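Local coordinates for protein polyhedrin (Orgyia pseudotsugata cypovirus 5, PDB 5A8U) that forms the crystalline matrix of the virus occlusion bodies (polyhedra), which protect the virus in the outside environment until insect larvae ingest them, at residues Leu58-Met63 against Phe187-Phe192; Tyr68-Lys73 against Thr222-Tyr227; Asn121-Arg126 against Asp155-Lys160. One frame throughout, in Å; residues are numbered along the deposited sequence.

Interaction 1 of 3, residues Leu58-Met63 against Phe187-Phe192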
ATOM      1  N   LEU A  58      -7.921  -6.443  -1.158  1.00  4.60           N
ATOM      2  CA  LEU A  58      -8.111  -6.662   0.268  1.00  5.86           C
ATOM      3  C   LEU A  58      -7.765  -8.110   0.571  1.00  5.38           C
ATOM      4  O   LEU A  58      -8.338  -9.021  -0.035  1.00  7.81           O
ATOM      5  CB  LEU A  58      -9.562  -6.413   0.677  1.00  5.45           C
ATOM      6  CG  LEU A  58     -10.099  -4.998   0.505  1.00  5.53           C
ATOM      7  CD1 LEU A  58     -11.607  -5.015   0.716  1.00  6.51           C
ATOM      8  CD2 LEU A  58      -9.413  -4.043   1.485  1.00  5.97           C
ATOM      9  N   ASN A  59      -6.831  -8.338   1.489  1.00  7.02           N
ATOM     10  CA  ASN A  59      -6.596  -9.710   1.932  1.00  5.70           C
ATOM     11  C   ASN A  59      -7.514 -10.099   3.097  1.00  5.51           C
ATOM     12  O   ASN A  59      -8.371  -9.299   3.520  1.00  6.56           O
ATOM     13  CB  ASN A  59      -5.115  -9.969   2.243  1.00  6.89           C
ATOM     14  CG  ASN A  59      -4.592  -9.130   3.389  1.00  9.21           C
ATOM     15  OD1 ASN A  59      -5.357  -8.447   4.091  1.00  7.46           O
ATOM     16  ND2 ASN A  59      -3.276  -9.195   3.605  1.00  6.91           N
ATOM     17  N   ARG A  60      -7.380 -11.321   3.620  1.00  6.23           N
ATOM     18  CA  ARG A  60      -8.351 -11.750   4.636  1.00  8.51           C
ATOM     19  C   ARG A  60      -8.312 -10.869   5.881  1.00  5.74           C
ATOM     20  O   ARG A  60      -9.351 -10.633   6.516  1.00  6.98           O
ATOM     21  CB  ARG A  60      -8.198 -13.239   5.023  1.00  8.12           C
ATOM     22  CG  ARG A  60      -8.914 -14.229   4.083  1.00 17.50           C
ATOM     23  CD  ARG A  60     -10.393 -13.857   3.745  1.00 12.72           C
ATOM     24  NE  ARG A  60     -11.381 -14.183   4.785  1.00 12.82           N
ATOM     25  CZ  ARG A  60     -12.700 -14.078   4.602  1.00 16.59           C
ATOM     26  NH1 ARG A  60     -13.173 -13.675   3.425  1.00  8.41           N
ATOM     27  NH2 ARG A  60     -13.557 -14.391   5.574  1.00 10.65           N
ATOM     28  N   GLN A  61      -7.140 -10.337   6.209  1.00  4.93           N
ATOM     29  CA  GLN A  61      -7.032  -9.482   7.393  1.00  5.31           C
ATOM     30  C   GLN A  61      -7.939  -8.254   7.308  1.00  6.46           C
ATOM     31  O   GLN A  61      -8.422  -7.772   8.328  1.00  7.62           O
ATOM     32  CB  GLN A  61      -5.586  -9.037   7.624  1.00  7.93           C
ATOM     33  CG  GLN A  61      -4.717 -10.115   8.267  1.00  8.03           C
ATOM     34  CD  GLN A  61      -3.997 -11.006   7.267  1.00  7.49           C
ATOM     35  OE1 GLN A  61      -4.411 -11.106   6.115  1.00  6.54           O
ATOM     36  NE2 GLN A  61      -2.936 -11.690   7.722  1.00  7.50           N
ATOM     37  N   LEU A  62      -8.168  -7.758   6.093  1.00  6.94           N
ATOM     38  CA  LEU A  62      -9.085  -6.632   5.898  1.00  6.60           C
ATOM     39  C   LEU A  62     -10.499  -7.032   5.446  1.00  7.04           C
ATOM     40  O   LEU A  62     -11.426  -6.237   5.560  1.00  5.77           O
ATOM     41  CB  LEU A  62      -8.483  -5.594   4.939  1.00  8.09           C
ATOM     42  CG  LEU A  62      -7.246  -4.881   5.516  1.00  7.73           C
ATOM     43  CD1 LEU A  62      -6.742  -3.798   4.567  1.00  8.95           C
ATOM     44  CD2 LEU A  62      -7.551  -4.276   6.877  1.00  6.49           C
ATOM     45  N   MET A  63     -10.667  -8.252   4.934  1.00  4.56           N
ATOM     46  CA  MET A  63     -12.010  -8.707   4.567  1.00  5.32           C
ATOM     47  C   MET A  63     -12.851  -8.996   5.808  1.00  4.49           C
ATOM     48  O   MET A  63     -14.074  -8.861   5.782  1.00  5.58           O
ATOM     49  CB  MET A  63     -11.947  -9.969   3.700  1.00  7.71           C
ATOM     50  CG  MET A  63     -11.339  -9.749   2.324  1.00  7.11           C
ATOM     51  SD  MET A  63     -12.408  -8.775   1.224  1.00  6.75           S
ATOM     52  CE  MET A  63     -13.731  -9.965   0.930  1.00  6.10           C
ATOM     53  N   PHE A 187     -14.878 -17.682   1.397  1.00  7.49           N
ATOM     54  CA  PHE A 187     -13.932 -16.903   2.203  1.00  6.99           C
ATOM     55  C   PHE A 187     -12.969 -16.158   1.283  1.00  6.54           C
ATOM     56  O   PHE A 187     -11.768 -16.439   1.257  1.00  7.28           O
ATOM     57  CB  PHE A 187     -13.188 -17.812   3.193  1.00  8.06           C
ATOM     58  CG  PHE A 187     -14.120 -18.603   4.084  1.00  4.60           C
ATOM     59  CD1 PHE A 187     -14.772 -17.987   5.156  1.00  4.36           C
ATOM     60  CD2 PHE A 187     -14.347 -19.945   3.849  1.00  7.80           C
ATOM     61  CE1 PHE A 187     -15.636 -18.706   5.976  1.00  8.45           C
ATOM     62  CE2 PHE A 187     -15.210 -20.665   4.655  1.00 10.13           C
ATOM     63  CZ  PHE A 187     -15.861 -20.046   5.714  1.00  8.60           C
ATOM     64  N   PRO A 188     -13.504 -15.192   0.515  1.00  7.42           N
ATOM     65  CA  PRO A 188     -12.693 -14.606  -0.549  1.00  5.55           C
ATOM     66  C   PRO A 188     -11.701 -13.532  -0.112  1.00  7.17           C
ATOM     67  O   PRO A 188     -11.796 -12.934   0.963  1.00  5.03           O
ATOM     68  CB  PRO A 188     -13.747 -13.960  -1.461  1.00  6.96           C
ATOM     69  CG  PRO A 188     -14.786 -13.494  -0.512  1.00  6.48           C
ATOM     70  CD  PRO A 188     -14.863 -14.610   0.549  1.00  6.54           C
ATOM     71  N   THR A 189     -10.716 -13.328  -0.977  1.00  5.69           N
ATOM     72  CA  THR A 189      -9.948 -12.098  -0.990  1.00  8.18           C
ATOM     73  C   THR A 189     -10.099 -11.504  -2.397  1.00  6.80           C
ATOM     74  O   THR A 189     -10.479 -12.220  -3.329  1.00  6.32           O
ATOM     75  CB  THR A 189      -8.480 -12.351  -0.604  1.00  8.04           C
ATOM     76  OG1 THR A 189      -7.897 -13.287  -1.514  1.00  8.60           O
ATOM     77  CG2 THR A 189      -8.410 -12.947   0.804  1.00  8.38           C
ATOM     78  N   ILE A 190      -9.838 -10.209  -2.556  1.00  6.46           N
ATOM     79  CA  ILE A 190     -10.147  -9.564  -3.833  1.00  5.53           C
ATOM     80  C   ILE A 190      -9.061  -8.632  -4.325  1.00  5.90           C
ATOM     81  O   ILE A 190      -8.301  -8.084  -3.540  1.00  5.83           O
ATOM     82  CB  ILE A 190     -11.456  -8.726  -3.781  1.00  8.23           C
ATOM     83  CG1 ILE A 190     -11.296  -7.505  -2.867  1.00  7.49           C
ATOM     84  CG2 ILE A 190     -12.671  -9.603  -3.423  1.00  7.27           C
ATOM     85  CD1 ILE A 190     -12.496  -6.586  -2.921  1.00 10.24           C
ATOM     86  N   GLY A 191      -9.019  -8.473  -5.643  1.00  5.76           N
ATOM     87  CA  GLY A 191      -8.274  -7.413  -6.298  1.00  6.50           C
ATOM     88  C   GLY A 191      -9.175  -6.789  -7.351  1.00  5.54           C
ATOM     89  O   GLY A 191     -10.060  -7.450  -7.890  1.00  7.17           O
ATOM     90  N   PHE A 192      -8.977  -5.511  -7.642  1.00  4.93           N
ATOM     91  CA  PHE A 192      -9.780  -4.851  -8.674  1.00  3.77           C
ATOM     92  C   PHE A 192      -8.972  -3.797  -9.448  1.00  5.21           C
ATOM     93  O   PHE A 192      -7.955  -3.272  -8.952  1.00  4.55           O
ATOM     94  CB  PHE A 192     -11.027  -4.195  -8.051  1.00  4.34           C
ATOM     95  CG  PHE A 192     -10.693  -3.065  -7.106  1.00  6.95           C
ATOM     96  CD1 PHE A 192     -10.456  -1.783  -7.596  1.00  8.13           C
ATOM     97  CD2 PHE A 192     -10.580  -3.293  -5.740  1.00  9.11           C
ATOM     98  CE1 PHE A 192     -10.106  -0.737  -6.736  1.00 11.40           C
ATOM     99  CE2 PHE A 192     -10.234  -2.241  -4.875  1.00  8.65           C
ATOM    100  CZ  PHE A 192      -9.999  -0.971  -5.383  1.00  9.78           C
TER

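Interaction 2 of 3, residues Tyr68-Lys73 against Thr222-Tyr227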
ATOM      1  N   TYR A  68      -7.235  -4.565  11.972  1.00  5.09           N
ATOM      2  CA  TYR A  68      -6.334  -3.500  12.392  1.00  6.82           C
ATOM      3  C   TYR A  68      -6.786  -2.120  11.921  1.00  5.15           C
ATOM      4  O   TYR A  68      -6.437  -1.091  12.533  1.00  6.92           O
ATOM      5  CB  TYR A  68      -4.881  -3.795  11.975  1.00  4.20           C
ATOM      6  CG  TYR A  68      -4.609  -3.839  10.483  1.00  7.50           C
ATOM      7  CD1 TYR A  68      -4.371  -2.671   9.770  1.00  5.95           C
ATOM      8  CD2 TYR A  68      -4.562  -5.057   9.794  1.00  9.61           C
ATOM      9  CE1 TYR A  68      -4.117  -2.702   8.415  1.00  6.24           C
ATOM     10  CE2 TYR A  68      -4.294  -5.098   8.429  1.00  6.94           C
ATOM     11  CZ  TYR A  68      -4.074  -3.914   7.749  1.00 11.18           C
ATOM     12  OH  TYR A  68      -3.801  -3.928   6.397  1.00  9.63           O
ATOM     13  N   MET A  69      -7.567  -2.099  10.842  1.00  4.59           N
ATOM     14  CA  MET A  69      -8.059  -0.843  10.275  1.00  6.69           C
ATOM     15  C   MET A  69      -9.280  -0.363  11.051  1.00  7.94           C
ATOM     16  O   MET A  69      -9.411   0.823  11.348  1.00  7.53           O
ATOM     17  CB  MET A  69      -8.422  -1.042   8.797  1.00  6.19           C
ATOM     18  CG  MET A  69      -8.738   0.250   8.036  1.00  9.54           C
ATOM     19  SD  MET A  69      -7.276   1.297   7.800  1.00 10.83           S
ATOM     20  CE  MET A  69      -6.259   0.203   6.815  1.00 13.07           C
ATOM     21  N   ASN A  70     -10.175  -1.292  11.360  1.00  5.32           N
ATOM     22  CA  ASN A  70     -11.409  -0.978  12.072  1.00  8.38           C
ATOM     23  C   ASN A  70     -11.619  -1.932  13.234  1.00  8.34           C
ATOM     24  O   ASN A  70     -12.260  -2.967  13.085  1.00  7.33           O
ATOM     25  CB  ASN A  70     -12.582  -1.072  11.105  1.00  6.46           C
ATOM     26  CG  ASN A  70     -12.444  -0.092   9.971  1.00  8.10           C
ATOM     27  OD1 ASN A  70     -12.319   1.109  10.214  1.00  9.31           O
ATOM     28  ND2 ASN A  70     -12.439  -0.591   8.731  1.00  5.40           N
ATOM     29  N   PRO A  71     -11.046  -1.596  14.398  1.00  7.22           N
ATOM     30  CA  PRO A  71     -11.271  -2.385  15.617  1.00  5.75           C
ATOM     31  C   PRO A  71     -12.722  -2.303  16.045  1.00 10.44           C
ATOM     32  O   PRO A  71     -13.459  -1.433  15.570  1.00 10.13           O
ATOM     33  CB  PRO A  71     -10.396  -1.675  16.659  1.00 10.44           C
ATOM     34  CG  PRO A  71      -9.388  -0.875  15.853  1.00 12.15           C
ATOM     35  CD  PRO A  71     -10.138  -0.458  14.621  1.00 10.14           C
ATOM     36  N   ASP A  72     -13.140  -3.196  16.930  1.00  8.54           N
ATOM     37  CA  ASP A  72     -14.509  -3.105  17.405  1.00  9.57           C
ATOM     38  C   ASP A  72     -14.593  -2.012  18.481  1.00 13.02           C
ATOM     39  O   ASP A  72     -13.615  -1.307  18.750  1.00 13.16           O
ATOM     40  CB  ASP A  72     -15.035  -4.466  17.909  1.00 13.14           C
ATOM     41  CG  ASP A  72     -14.386  -4.916  19.203  1.00 10.53           C
ATOM     42  OD1 ASP A  72     -13.660  -4.121  19.846  1.00 12.69           O
ATOM     43  OD2 ASP A  72     -14.629  -6.082  19.605  1.00 16.63           O
ATOM     44  N   LYS A  73     -15.773  -1.874  19.070  1.00 13.58           N
ATOM     45  CA  LYS A  73     -16.037  -0.807  20.028  1.00 16.77           C
ATOM     46  C   LYS A  73     -15.103  -0.874  21.229  1.00 18.14           C
ATOM     47  O   LYS A  73     -14.855   0.135  21.892  1.00 22.15           O
ATOM     48  CB  LYS A  73     -17.495  -0.867  20.482  1.00 22.38           C
ATOM     49  CG  LYS A  73     -17.896   0.243  21.442  1.00 32.37           C
ATOM     50  CD  LYS A  73     -18.801   1.260  20.767  1.00 37.84           C
ATOM     51  CE  LYS A  73     -20.170   0.671  20.455  1.00 39.94           C
ATOM     52  NZ  LYS A  73     -21.069   1.666  19.799  1.00 47.68           N
ATOM     53  N   THR A 222      -7.312   6.186   1.151  1.00  7.14           N
ATOM     54  CA  THR A 222      -8.429   5.241   1.137  1.00  8.37           C
ATOM     55  C   THR A 222      -9.239   5.385   2.419  1.00  8.03           C
ATOM     56  O   THR A 222      -8.712   5.213   3.517  1.00 14.10           O
ATOM     57  CB  THR A 222      -7.923   3.788   1.020  1.00 11.86           C
ATOM     58  OG1 THR A 222      -7.068   3.679  -0.123  1.00 12.70           O
ATOM     59  CG2 THR A 222      -9.100   2.799   0.885  1.00 13.99           C
ATOM     60  N   PHE A 223     -10.515   5.708   2.279  1.00  5.86           N
ATOM     61  CA  PHE A 223     -11.391   5.843   3.428  1.00  6.97           C
ATOM     62  C   PHE A 223     -11.869   4.468   3.877  1.00  7.37           C
ATOM     63  O   PHE A 223     -12.213   3.611   3.056  1.00  7.21           O
ATOM     64  CB  PHE A 223     -12.606   6.700   3.086  1.00  6.53           C
ATOM     65  CG  PHE A 223     -13.683   6.643   4.131  1.00  7.81           C
ATOM     66  CD1 PHE A 223     -13.633   7.479   5.238  1.00 10.18           C
ATOM     67  CD2 PHE A 223     -14.710   5.710   4.041  1.00  8.45           C
ATOM     68  CE1 PHE A 223     -14.616   7.401   6.227  1.00 10.65           C
ATOM     69  CE2 PHE A 223     -15.693   5.637   5.020  1.00  7.67           C
ATOM     70  CZ  PHE A 223     -15.648   6.484   6.106  1.00  7.03           C
ATOM     71  N   SER A 224     -11.905   4.253   5.186  1.00  4.67           N
ATOM     72  CA  SER A 224     -12.501   3.029   5.667  1.00  6.41           C
ATOM     73  C   SER A 224     -13.117   3.212   7.041  1.00  5.33           C
ATOM     74  O   SER A 224     -12.550   3.882   7.907  1.00  4.61           O
ATOM     75  CB  SER A 224     -11.451   1.918   5.727  1.00  6.39           C
ATOM     76  OG  SER A 224     -12.064   0.706   6.138  1.00  5.91           O
ATOM     77  N   THR A 225     -14.273   2.600   7.240  1.00  4.90           N
ATOM     78  CA  THR A 225     -14.833   2.492   8.588  1.00  5.41           C
ATOM     79  C   THR A 225     -15.802   1.328   8.599  1.00  6.63           C
ATOM     80  O   THR A 225     -16.106   0.757   7.548  1.00  6.31           O
ATOM     81  CB  THR A 225     -15.575   3.782   9.043  1.00  7.94           C
ATOM     82  OG1 THR A 225     -15.787   3.717  10.463  1.00  8.52           O
ATOM     83  CG2 THR A 225     -16.917   3.925   8.342  1.00  8.07           C
ATOM     84  N   ALA A 226     -16.270   0.966   9.786  1.00  5.20           N
ATOM     85  CA  ALA A 226     -17.369   0.017   9.883  1.00  4.67           C
ATOM     86  C   ALA A 226     -18.523   0.702  10.587  1.00  4.60           C
ATOM     87  O   ALA A 226     -18.313   1.469  11.532  1.00  6.13           O
ATOM     88  CB  ALA A 226     -16.948  -1.228  10.644  1.00  7.53           C
ATOM     89  N   TYR A 227     -19.731   0.425  10.110  1.00  4.11           N
ATOM     90  CA  TYR A 227     -20.954   1.002  10.652  1.00  4.90           C
ATOM     91  C   TYR A 227     -21.837  -0.101  11.223  1.00  4.94           C
ATOM     92  O   TYR A 227     -21.865  -1.221  10.705  1.00  4.15           O
ATOM     93  CB  TYR A 227     -21.737   1.745   9.559  1.00  4.42           C
ATOM     94  CG  TYR A 227     -21.204   3.122   9.274  1.00  5.46           C
ATOM     95  CD1 TYR A 227     -21.404   4.149  10.187  1.00  4.62           C
ATOM     96  CD2 TYR A 227     -20.499   3.397   8.113  1.00  6.51           C
ATOM     97  CE1 TYR A 227     -20.908   5.432   9.964  1.00  8.32           C
ATOM     98  CE2 TYR A 227     -20.001   4.686   7.867  1.00  4.38           C
ATOM     99  CZ  TYR A 227     -20.209   5.694   8.805  1.00  8.39           C
ATOM    100  OH  TYR A 227     -19.727   6.977   8.610  1.00 10.67           O
TER

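Interaction 3 of 3, residues Asn121-Arg126 against Asp155-Lys160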
ATOM      1  N   ASN A 121     -16.614  -1.145 -19.457  1.00  7.16           N
ATOM      2  CA  ASN A 121     -16.250  -2.445 -20.029  1.00  9.18           C
ATOM      3  C   ASN A 121     -14.929  -2.972 -19.503  1.00  6.87           C
ATOM      4  O   ASN A 121     -14.707  -4.184 -19.498  1.00  8.97           O
ATOM      5  CB  ASN A 121     -16.178  -2.393 -21.557  1.00  9.86           C
ATOM      6  CG  ASN A 121     -17.533  -2.201 -22.203  1.00 17.33           C
ATOM      7  OD1 ASN A 121     -18.552  -2.664 -21.694  1.00 21.19           O
ATOM      8  ND2 ASN A 121     -17.546  -1.536 -23.352  1.00 23.71           N
ATOM      9  N   ALA A 122     -14.052  -2.061 -19.078  1.00  9.03           N
ATOM     10  CA  ALA A 122     -12.683  -2.416 -18.694  1.00  6.76           C
ATOM     11  C   ALA A 122     -12.519  -2.796 -17.210  1.00  5.90           C
ATOM     12  O   ALA A 122     -11.437  -3.188 -16.786  1.00  7.32           O
ATOM     13  CB  ALA A 122     -11.709  -1.287 -19.064  1.00  6.97           C
ATOM     14  N   THR A 123     -13.584  -2.684 -16.432  1.00  5.90           N
ATOM     15  CA  THR A 123     -13.480  -2.986 -15.008  1.00  4.24           C
ATOM     16  C   THR A 123     -13.121  -4.449 -14.770  1.00  5.72           C
ATOM     17  O   THR A 123     -13.745  -5.345 -15.350  1.00  7.48           O
ATOM     18  CB  THR A 123     -14.812  -2.655 -14.306  1.00  7.15           C
ATOM     19  OG1 THR A 123     -15.060  -1.245 -14.425  1.00 11.08           O
ATOM     20  CG2 THR A 123     -14.768  -3.054 -12.842  1.00  6.76           C
ATOM     21  N   ARG A 124     -12.127  -4.680 -13.911  1.00  5.84           N
ATOM     22  CA  ARG A 124     -11.804  -6.035 -13.437  1.00  4.60           C
ATOM     23  C   ARG A 124     -12.079  -6.186 -11.956  1.00  5.75           C
ATOM     24  O   ARG A 124     -11.666  -5.346 -11.159  1.00  6.89           O
ATOM     25  CB  ARG A 124     -10.324  -6.348 -13.671  1.00  8.48           C
ATOM     26  CG  ARG A 124      -9.983  -6.581 -15.124  1.00 10.02           C
ATOM     27  CD  ARG A 124      -8.472  -6.591 -15.307  1.00 10.70           C
ATOM     28  NE  ARG A 124      -8.063  -7.171 -16.582  1.00 11.52           N
ATOM     29  CZ  ARG A 124      -6.856  -7.012 -17.113  1.00 11.22           C
ATOM     30  NH1 ARG A 124      -5.956  -6.251 -16.497  1.00 10.51           N
ATOM     31  NH2 ARG A 124      -6.557  -7.592 -18.266  1.00 11.12           N
ATOM     32  N   LEU A 125     -12.725  -7.290 -11.581  1.00  4.26           N
ATOM     33  CA  LEU A 125     -12.861  -7.648 -10.176  1.00  4.35           C
ATOM     34  C   LEU A 125     -12.369  -9.079 -10.098  1.00  5.74           C
ATOM     35  O   LEU A 125     -12.935  -9.965 -10.745  1.00  8.34           O
ATOM     36  CB  LEU A 125     -14.319  -7.551  -9.708  1.00  6.13           C
ATOM     37  CG  LEU A 125     -14.611  -8.033  -8.274  1.00  9.07           C
ATOM     38  CD1 LEU A 125     -13.778  -7.316  -7.196  1.00  8.01           C
ATOM     39  CD2 LEU A 125     -16.119  -7.951  -7.973  1.00  8.62           C
ATOM     40  N   ARG A 126     -11.298  -9.314  -9.347  1.00  6.12           N
ATOM     41  CA  ARG A 126     -10.757 -10.667  -9.261  1.00  6.60           C
ATOM     42  C   ARG A 126     -11.000 -11.296  -7.906  1.00  8.43           C
ATOM     43  O   ARG A 126     -10.740 -10.671  -6.871  1.00  6.56           O
ATOM     44  CB  ARG A 126      -9.238 -10.669  -9.494  1.00  6.50           C
ATOM     45  CG  ARG A 126      -8.762 -10.011 -10.799  1.00  8.10           C
ATOM     46  CD  ARG A 126      -7.265 -10.270 -11.006  1.00  8.68           C
ATOM     47  NE  ARG A 126      -6.681  -9.495 -12.106  1.00  7.18           N
ATOM     48  CZ  ARG A 126      -6.118  -8.299 -11.965  1.00  8.96           C
ATOM     49  NH1 ARG A 126      -6.066  -7.715 -10.761  1.00  6.16           N
ATOM     50  NH2 ARG A 126      -5.608  -7.674 -13.026  1.00  8.23           N
ATOM     51  N   ASP A 155     -13.292 -11.850 -14.979  1.00  9.36           N
ATOM     52  CA  ASP A 155     -12.936 -10.677 -14.189  1.00  9.19           C
ATOM     53  C   ASP A 155     -13.703  -9.470 -14.715  1.00  8.02           C
ATOM     54  O   ASP A 155     -13.880  -8.492 -14.017  1.00  7.58           O
ATOM     55  CB  ASP A 155     -11.440 -10.365 -14.309  1.00 10.32           C
ATOM     56  CG  ASP A 155     -10.558 -11.492 -13.824  1.00 13.85           C
ATOM     57  OD1 ASP A 155     -11.038 -12.384 -13.092  1.00 17.24           O
ATOM     58  OD2 ASP A 155      -9.360 -11.459 -14.166  1.00 12.86           O
ATOM     59  N   ILE A 156     -14.122  -9.539 -15.976  1.00  6.80           N
ATOM     60  CA  ILE A 156     -14.803  -8.437 -16.630  1.00  9.03           C
ATOM     61  C   ILE A 156     -16.256  -8.524 -16.214  1.00  6.84           C
ATOM     62  O   ILE A 156     -17.058  -9.210 -16.855  1.00 10.76           O
ATOM     63  CB  ILE A 156     -14.659  -8.524 -18.164  1.00  7.90           C
ATOM     64  CG1 ILE A 156     -13.169  -8.478 -18.546  1.00 11.60           C
ATOM     65  CG2 ILE A 156     -15.390  -7.371 -18.835  1.00  9.43           C
ATOM     66  CD1 ILE A 156     -12.496  -7.157 -18.161  1.00  9.47           C
ATOM     67  N   ILE A 157     -16.586  -7.821 -15.140  1.00  8.00           N
ATOM     68  CA  ILE A 157     -17.892  -7.965 -14.512  1.00  7.82           C
ATOM     69  C   ILE A 157     -18.945  -6.991 -15.005  1.00  8.54           C
ATOM     70  O   ILE A 157     -20.091  -7.066 -14.561  1.00  9.82           O
ATOM     71  CB  ILE A 157     -17.800  -7.799 -12.983  1.00  8.21           C
ATOM     72  CG1 ILE A 157     -17.083  -6.499 -12.626  1.00  8.62           C
ATOM     73  CG2 ILE A 157     -17.147  -9.031 -12.352  1.00 15.22           C
ATOM     74  CD1 ILE A 157     -17.309  -6.099 -11.165  1.00 17.77           C
ATOM     75  N   ASN A 158     -18.571  -6.088 -15.912  1.00  7.09           N
ATOM     76  CA  ASN A 158     -19.462  -5.013 -16.327  1.00  9.92           C
ATOM     77  C   ASN A 158     -20.894  -5.469 -16.594  1.00  9.84           C
ATOM     78  O   ASN A 158     -21.852  -4.864 -16.111  1.00 11.13           O
ATOM     79  CB  ASN A 158     -18.919  -4.280 -17.563  1.00  8.51           C
ATOM     80  CG  ASN A 158     -19.773  -3.091 -17.939  1.00 11.12           C
ATOM     81  OD1 ASN A 158     -20.177  -2.311 -17.077  1.00 10.50           O
ATOM     82  ND2 ASN A 158     -20.061  -2.949 -19.222  1.00 17.47           N
ATOM     83  N   SER A 159     -21.057  -6.538 -17.359  1.00 10.05           N
ATOM     84  CA  SER A 159     -22.417  -6.920 -17.753  1.00 11.52           C
ATOM     85  C   SER A 159     -23.286  -7.365 -16.572  1.00 10.37           C
ATOM     86  O   SER A 159     -24.514  -7.263 -16.641  1.00 14.86           O
ATOM     87  CB  SER A 159     -22.415  -7.963 -18.884  1.00 12.07           C
ATOM     88  OG  SER A 159     -21.862  -9.196 -18.466  1.00 16.68           O
ATOM     89  N   LYS A 160     -22.662  -7.830 -15.489  1.00  9.68           N
ATOM     90  CA  LYS A 160     -23.409  -8.217 -14.281  1.00  8.41           C
ATOM     91  C   LYS A 160     -23.662  -7.037 -13.329  1.00 11.39           C
ATOM     92  O   LYS A 160     -24.411  -7.161 -12.363  1.00  9.17           O
ATOM     93  CB  LYS A 160     -22.662  -9.316 -13.514  1.00 10.35           C
ATOM     94  CG  LYS A 160     -22.666 -10.690 -14.176  1.00 15.76           C
ATOM     95  CD  LYS A 160     -22.024 -11.709 -13.241  1.00 24.10           C
ATOM     96  CE  LYS A 160     -22.434 -13.144 -13.595  1.00 35.55           C
ATOM     97  NZ  LYS A 160     -22.164 -14.114 -12.483  1.00 37.83           N
TER
HETATM   98  O   HOH W   1     -16.010  -5.045 -16.695  1.00  8.59           O
HETATM   99  O   HOH W   2      -9.144 -10.039 -16.782  1.00 15.95           O

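Interaction 1 of 3, residues Leu58-Met63 against Phe187-Phe192
Leu58 and Ile190 face each other as an antiparallel hydrogen-bonded pair, with Leu58 N giving to Ile190 O (2.9 Å) and Ile190 N returning a longer bond to Leu58 O (3.2 Å). Their side chains run alongside each other on one face of the sheet, CD1 of Leu58 resting 4.1 Å from CD1 of Ile190. Past this pair the chain turns into helix 60-63, with Asn59 as N-cap, and Arg60 takes over the contact. Its chain bends at chi2 and chi3 (-48° and -79°), which carries CG and CD past the CG2 methyl of Thr189 and brings NH1 to Pro188 O (2.9 Å, N-H...O 163°), an acceptor within the guanidinium plane. Phe187 CA sits over one guanidinium face, toward its rim, while NH2 meets the edge of the Phe187 ring, the two planes being nearly perpendicular. NH2 also forms a salt bridge with Asp106, so two partners, Pro188 O and Asp106, hold the group. The Met63 and Pro188 side chains cross at about a right angle, CE of Met63 4.0 Å from CG of Pro188. Strand 189-195 is the middle of a three-stranded antiparallel sheet, between 53-58 and 124-128; Leu58 and Ile190 pack on Val34 of strand 30-37 in the larger sheet.

Interaction 2 of 3, residues Tyr68-Lys73 against Thr222-Tyr227
Asn70 reaches from the loop after helix 60-63 onto the backbone of strand 223-227, and its side chain carries most of the loop's share of the contact. CB sits opposite the Ala226 methyl, the two CB atoms 4.4 Å apart. CG, placed beside the backbone N by a chi1 of -61°, lies over the peptide between Thr225 and Ala226, 3.8 Å from Thr225 CA. At the tip the amide divides its tasks. OD1 approaches Thr225 CA to 3.3 Å and takes a weak hydrogen bond from Gln61 NE2 of the third subunit. Asn70 ND2 donates to Ser224 OG (2.9 Å, N-H...O 163°), and the hydroxyl oxygen lies only 3° out of the amide plane. ND2 also bonds to Gln44 OE1, so two acceptors grip the amide nitrogen, which should limit rotation of the group. Ser224 OG is in turn bonded to Val45 O, which links the loop through this hydroxyl to strand 43-50. Beside it, Met69 lays its CG methylene 3.9 Å from Ser224 OG, adding an apolar flank to the hydrogen bond. The same Gln61 nitrogen of the third subunit donates to both Met69 O and Ser224 O, so the neighbour bonds to both segments. Strand 223-227 is one of the two outermost strands of the six-stranded antiparallel sheet within this chain: strand 43-50 pairs with it, and helix 230-241 packs against Tyr227.

Interaction 3 of 3, residues Asn121-Arg126 against Asp155-Lys160
Asp155 meets strand 124-128 with both backbone and carboxylate. Its carbonyl O accepts Leu125 N (3.0 Å, N-H...O 160°), and a CA-H...O contact from Arg124 CA reaches the same oxygen. The carboxylate lies over the aliphatic part of Arg126: Asp155 OD2 is 3.7 Å from Arg126 CG, and its salt bridge to NE is long at 3.9 Å. Stronger partners flank these groups: Arg134 pairs with Asp155 OD1, while Arg126 NH2 binds Glu193 and Asn151. A water takes a weak bond from Arg124 NE and donates to Asp155 OD2; Arg124 NH1 forms a salt bridge with Glu193. Strand 124-128 is an outermost strand of the three-stranded antiparallel sheet within this chain, and residues 155-158 pass beside its start, running roughly against it, within the loop between strands 142-143 and 162-166. Here Ile157 points toward the strand. Its CG1 is tucked over its own backbone (chi1 52°), which brings Ile157 CD1 to 3.6 Å from Leu125 CB. Leu125 itself also packs on Tyr175. A second water accepts from Asn158 N (2.9 Å) and lies 2.7 Å from Thr123 O, linking the two backbones, and Ile156 CG2 lies 3.3 Å from Asn121 O.

From the N terminus, the chain first lays down 58-63 and then 68-73, whose partners come much later. Residues 121-126 follow and soon meet 155-160, so interaction 3 closes the short loop. Interaction 1 closes a longer one when 187-192 returns to 58-63, and interaction 2 closes last, at 222-227. Interaction 3 is nested inside both longer loops, whereas interactions 1 and 2 cross. Interactions 1 and 3 share the three-stranded sheet, where Gly191 O and Arg126 N lie 2.7 Å apart, a probable hydrogen bond. Leu62 packs on Tyr68 and Met69, joining interaction 1 to interaction 2 through helix 60-63 and the loop that follows it. Interactions 2 and 3 stay about 14 Å apart at their nearest atoms.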